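Local coordinates for hypothetical UPF0204 protein AF0625 (Archaeoglobus fulgidus, PDB 1YQE), which probably hydrolyses D-aminoacyl-tRNAs as a zinc-dependent deacylase, recycling them to D-amino acids and free tRNA, at residues A[120-131]-A[168-179]. Sequence-based numbering, arbitrary orientation.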
loop_
_atom_site.group_PDB
_atom_site.type_symbol
_atom_site.label_atom_id
_atom_site.label_comp_id
_atom_site.label_asym_id
_atom_site.label_seq_id
_atom_site.Cartn_x
_atom_site.Cartn_y
_atom_site.Cartn_z
ATOM N N TYR A 120 -1.612 -8.155 -5.446
ATOM C CA TYR A 120 -0.421 -8.521 -4.702
ATOM C C TYR A 120 -0.811 -9.398 -3.510
ATOM O O TYR A 120 -0.221 -10.450 -3.280
ATOM C CB TYR A 120 0.293 -7.276 -4.178
ATOM C CG TYR A 120 1.377 -7.598 -3.168
ATOM C CD1 TYR A 120 2.642 -8.004 -3.579
ATOM C CD2 TYR A 120 1.125 -7.514 -1.793
ATOM C CE1 TYR A 120 3.639 -8.315 -2.654
ATOM C CE2 TYR A 120 2.117 -7.826 -0.858
ATOM C CZ TYR A 120 3.371 -8.225 -1.297
ATOM O OH TYR A 120 4.365 -8.531 -0.394
ATOM N N VAL A 121 -1.805 -8.958 -2.750
ATOM C CA VAL A 121 -2.239 -9.708 -1.580
ATOM C C VAL A 121 -2.735 -11.114 -1.914
ATOM O O VAL A 121 -2.422 -12.072 -1.201
ATOM C CB VAL A 121 -3.327 -8.935 -0.812
ATOM C CG1 VAL A 121 -3.934 -9.809 0.289
ATOM C CG2 VAL A 121 -2.713 -7.683 -0.206
ATOM N N LEU A 122 -3.494 -11.254 -2.995
ATOM C CA LEU A 122 -3.987 -12.575 -3.364
ATOM C C LEU A 122 -2.851 -13.478 -3.845
ATOM O O LEU A 122 -2.885 -14.695 -3.629
ATOM C CB LEU A 122 -5.074 -12.461 -4.437
ATOM C CG LEU A 122 -6.358 -11.750 -3.996
ATOM C CD1 LEU A 122 -7.345 -11.734 -5.154
ATOM C CD2 LEU A 122 -6.969 -12.453 -2.783
ATOM N N ALA A 123 -1.844 -12.884 -4.486
ATOM C CA ALA A 123 -0.692 -13.640 -4.977
ATOM C C ALA A 123 0.179 -14.049 -3.792
ATOM O O ALA A 123 0.860 -15.074 -3.833
ATOM C CB ALA A 123 0.120 -12.801 -5.956
ATOM N N LEU A 124 0.158 -13.235 -2.740
ATOM C CA LEU A 124 0.924 -13.528 -1.534
ATOM C C LEU A 124 0.223 -14.648 -0.770
ATOM O O LEU A 124 0.854 -15.612 -0.339
ATOM C CB LEU A 124 1.022 -12.278 -0.643
ATOM C CG LEU A 124 1.761 -12.433 0.696
ATOM C CD1 LEU A 124 3.227 -12.744 0.446
ATOM C CD2 LEU A 124 1.624 -11.150 1.513
ATOM N N ARG A 125 -1.090 -14.513 -0.611
ATOM C CA ARG A 125 -1.890 -15.501 0.097
ATOM C C ARG A 125 -1.599 -16.899 -0.455
ATOM O O ARG A 125 -1.476 -17.863 0.294
ATOM C CB ARG A 125 -3.374 -15.189 -0.069
ATOM C CG ARG A 125 -4.296 -15.994 0.846
ATOM C CD ARG A 125 -5.753 -15.850 0.421
ATOM N NE ARG A 125 -6.020 -16.581 -0.816
ATOM C CZ ARG A 125 -7.185 -16.581 -1.459
ATOM N NH1 ARG A 125 -8.212 -15.883 -0.994
ATOM N NH2 ARG A 125 -7.324 -17.290 -2.572
ATOM N N GLU A 126 -1.484 -16.984 -1.775
ATOM C CA GLU A 126 -1.219 -18.244 -2.453
ATOM C C GLU A 126 0.123 -18.872 -2.056
ATOM O O GLU A 126 0.303 -20.085 -2.170
ATOM C CB GLU A 126 -1.256 -18.011 -3.967
ATOM C CG GLU A 126 -1.279 -19.268 -4.807
ATOM C CD GLU A 126 -1.360 -18.965 -6.293
ATOM O OE1 GLU A 126 -1.486 -19.917 -7.092
ATOM O OE2 GLU A 126 -1.297 -17.771 -6.663
ATOM N N ARG A 127 1.052 -18.049 -1.575
ATOM C CA ARG A 127 2.382 -18.523 -1.197
ATOM C C ARG A 127 2.703 -18.450 0.295
ATOM O O ARG A 127 3.774 -18.890 0.717
ATOM C CB ARG A 127 3.451 -17.710 -1.930
ATOM C CG ARG A 127 3.374 -17.719 -3.437
ATOM C CD ARG A 127 4.441 -16.791 -3.991
ATOM N NE ARG A 127 4.567 -16.874 -5.440
ATOM C CZ ARG A 127 3.691 -16.377 -6.304
ATOM N NH1 ARG A 127 2.606 -15.749 -5.873
ATOM N NH2 ARG A 127 3.904 -16.514 -7.606
ATOM N N LEU A 128 1.796 -17.892 1.087
ATOM C CA LEU A 128 2.034 -17.730 2.520
ATOM C C LEU A 128 2.479 -18.978 3.281
ATOM O O LEU A 128 3.234 -18.872 4.250
ATOM C CB LEU A 128 0.796 -17.141 3.204
ATOM C CG LEU A 128 0.518 -15.645 3.016
ATOM C CD1 LEU A 128 -0.759 -15.279 3.743
ATOM C CD2 LEU A 128 1.677 -14.827 3.561
ATOM N N ASP A 129 2.025 -20.153 2.858
ATOM C CA ASP A 129 2.402 -21.378 3.558
ATOM C C ASP A 129 3.867 -21.771 3.392
ATOM O O ASP A 129 4.344 -22.699 4.051
ATOM C CB ASP A 129 1.492 -22.532 3.142
ATOM C CG ASP A 129 0.073 -22.358 3.648
ATOM O OD1 ASP A 129 -0.096 -22.068 4.851
ATOM O OD2 ASP A 129 -0.873 -22.517 2.850
ATOM N N ARG A 130 4.582 -21.069 2.520
ATOM C CA ARG A 130 6.000 -21.339 2.317
ATOM C C ARG A 130 6.782 -20.798 3.510
ATOM O O ARG A 130 7.877 -21.274 3.812
ATOM C CB ARG A 130 6.507 -20.684 1.030
ATOM C CG ARG A 130 6.207 -21.472 -0.243
ATOM C CD ARG A 130 6.867 -20.814 -1.438
ATOM N NE ARG A 130 8.287 -20.575 -1.191
ATOM C CZ ARG A 130 9.050 -19.765 -1.917
ATOM N NH1 ARG A 130 8.537 -19.104 -2.947
ATOM N NH2 ARG A 130 10.327 -19.602 -1.598
ATOM N N LYS A 131 6.205 -19.796 4.175
ATOM C CA LYS A 131 6.804 -19.173 5.352
ATOM C C LYS A 131 5.754 -19.203 6.457
ATOM O O LYS A 131 5.189 -18.170 6.825
ATOM C CB LYS A 131 7.200 -17.725 5.045
ATOM C CG LYS A 131 8.288 -17.591 3.988
ATOM C CD LYS A 131 9.640 -18.046 4.519
ATOM C CE LYS A 131 10.145 -17.103 5.607
ATOM N NZ LYS A 131 11.418 -17.558 6.222
ATOM N N GLU A 168 14.428 -15.631 1.914
ATOM C CA GLU A 168 13.228 -16.234 1.358
ATOM C C GLU A 168 11.993 -15.360 1.504
ATOM O O GLU A 168 11.118 -15.371 0.638
ATOM C CB GLU A 168 12.966 -17.599 1.988
ATOM C CG GLU A 168 11.690 -18.234 1.481
ATOM C CD GLU A 168 11.619 -19.711 1.770
ATOM O OE1 GLU A 168 12.101 -20.138 2.842
ATOM O OE2 GLU A 168 11.068 -20.443 0.927
ATOM N N ALA A 169 11.907 -14.614 2.602
ATOM C CA ALA A 169 10.768 -13.730 2.805
ATOM C C ALA A 169 10.755 -12.715 1.663
ATOM O O ALA A 169 9.704 -12.419 1.094
ATOM C CB ALA A 169 10.878 -13.009 4.157
ATOM N N ALA A 170 11.935 -12.201 1.323
ATOM C CA ALA A 170 12.063 -11.217 0.249
ATOM C C ALA A 170 11.742 -11.840 -1.103
ATOM O O ALA A 170 11.212 -11.175 -1.992
ATOM C CB ALA A 170 13.472 -10.641 0.229
ATOM N N GLU A 171 12.068 -13.121 -1.246
ATOM C CA GLU A 171 11.828 -13.849 -2.484
ATOM C C GLU A 171 10.322 -14.069 -2.670
ATOM O O GLU A 171 9.805 -14.004 -3.787
ATOM C CB GLU A 171 12.582 -15.186 -2.436
ATOM C CG GLU A 171 12.766 -15.884 -3.775
ATOM C CD GLU A 171 11.486 -16.493 -4.297
ATOM O OE1 GLU A 171 10.705 -17.023 -3.480
ATOM O OE2 GLU A 171 11.269 -16.455 -5.527
ATOM N N VAL A 172 9.623 -14.326 -1.567
ATOM C CA VAL A 172 8.183 -14.526 -1.621
ATOM C C VAL A 172 7.506 -13.213 -1.999
ATOM O O VAL A 172 6.581 -13.197 -2.812
ATOM C CB VAL A 172 7.638 -15.037 -0.265
ATOM C CG1 VAL A 172 6.119 -14.994 -0.255
ATOM C CG2 VAL A 172 8.110 -16.469 -0.031
ATOM N N VAL A 173 7.975 -12.112 -1.421
ATOM C CA VAL A 173 7.413 -10.802 -1.728
ATOM C C VAL A 173 7.654 -10.462 -3.197
ATOM O O VAL A 173 6.760 -9.960 -3.882
ATOM C CB VAL A 173 8.054 -9.692 -0.863
ATOM C CG1 VAL A 173 7.697 -8.308 -1.435
ATOM C CG2 VAL A 173 7.565 -9.806 0.569
ATOM N N ALA A 174 8.866 -10.739 -3.673
ATOM C CA ALA A 174 9.219 -10.457 -5.060
ATOM C C ALA A 174 8.311 -11.216 -6.019
ATOM O O ALA A 174 7.861 -10.662 -7.020
ATOM C CB ALA A 174 10.677 -10.815 -5.321
ATOM N N GLU A 175 8.041 -12.482 -5.718
ATOM C CA GLU A 175 7.175 -13.287 -6.574
ATOM C C GLU A 175 5.756 -12.736 -6.577
ATOM O O GLU A 175 5.112 -12.672 -7.625
ATOM C CB GLU A 175 7.141 -14.745 -6.111
ATOM C CG GLU A 175 8.330 -15.576 -6.562
ATOM C CD GLU A 175 8.161 -17.049 -6.238
ATOM O OE1 GLU A 175 7.036 -17.570 -6.397
ATOM O OE2 GLU A 175 9.152 -17.691 -5.838
ATOM N N ALA A 176 5.268 -12.346 -5.402
ATOM C CA ALA A 176 3.923 -11.801 -5.305
ATOM C C ALA A 176 3.853 -10.498 -6.094
ATOM O O ALA A 176 2.855 -10.231 -6.760
ATOM C CB ALA A 176 3.542 -11.574 -3.842
ATOM N N MET A 177 4.916 -9.699 -6.035
ATOM C CA MET A 177 4.950 -8.446 -6.780
ATOM C C MET A 177 4.904 -8.708 -8.282
ATOM O O MET A 177 4.191 -8.022 -9.012
ATOM C CB MET A 177 6.215 -7.649 -6.470
ATOM C CG MET A 177 6.273 -7.022 -5.095
ATOM S SD MET A 177 7.765 -6.005 -4.963
ATOM C CE MET A 177 7.091 -4.390 -5.125
ATOM N N LEU A 178 5.672 -9.688 -8.747
ATOM C CA LEU A 178 5.684 -9.993 -10.171
ATOM C C LEU A 178 4.289 -10.399 -10.637
ATOM O O LEU A 178 3.860 -10.004 -11.717
ATOM C CB LEU A 178 6.690 -11.105 -10.486
ATOM C CG LEU A 178 6.881 -11.431 -11.973
ATOM C CD1 LEU A 178 7.253 -10.168 -12.744
ATOM C CD2 LEU A 178 7.967 -12.487 -12.130
ATOM N N ASP A 179 3.584 -11.186 -9.823
ATOM C CA ASP A 179 2.227 -11.610 -10.161
ATOM C C ASP A 179 1.287 -10.410 -10.198
ATOM O O ASP A 179 0.384 -10.344 -11.033
ATOM C CB ASP A 179 1.695 -12.619 -9.144
ATOM C CG ASP A 179 2.286 -13.999 -9.325
ATOM O OD1 ASP A 179 3.002 -14.226 -10.325
ATOM O OD2 ASP A 179 2.028 -14.862 -8.467
HETATM O O HOH W 1 6.252 -19.299 -4.372
HETATM O O HOH W 2 13.463 -19.229 5.199
#
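Glu168 meets Arg130 at the edge of the guanidinium: NH2 of Arg130 donates to the anti lone pair of Glu168 OE2 over 2.8 Å, at an N-H...O angle of 157°. The other oxygen of Glu168 is tied through a water to NZ of Lys131, an ammonium that also forms salt bridges with Glu133 and Asp166. Glu171 is gripped end-on, its OE1 accepting from both NH1 and NH2 of Arg130, at 3.1 Å from NH1. Val172 works in two directions: CG2 lies over the centre of the Arg130 guanidinium, 3.9 Å above its plane, while CG1 touches Leu124 CD1. Val173 sets CG1 against the hydroxyl of Tyr120, and the ring edge of that tyrosine faces Val173 O. Here helix 167-182 packs against helix 114-125 and the turn after it, the segment axes 8.0 Å apart and inclined at 132°, and both helices bear on strand 88-92 of the mixed eight-stranded sheet, as contacts of Leu124 and Val173 with Phe89 attest. Glu175 joins the two arginines: its OE1 accepts a hydrogen bond from Arg127 NE at 2.7 Å, the guanidinium and carboxylate planes being nearly perpendicular, and its OE2 accepts a longer hydrogen bond, part of a salt bridge, from Arg130 NH1. Ala176 CB packs obliquely against the Tyr120 ring, 3.5 Å from CE1. Asp179 OD2 receives NH1 and NH2 of Arg127 from one face of the carboxylate, at 2.6 Å from NH2. The Arg127 chain, extended from CG to NE (chi2 176°), carries its guanidinium to this point, where NH1 also bonds Ala123 O; a leucine in its place would probably leave Asp179 without this charged mate and the Ala123 carbonyl without this donor.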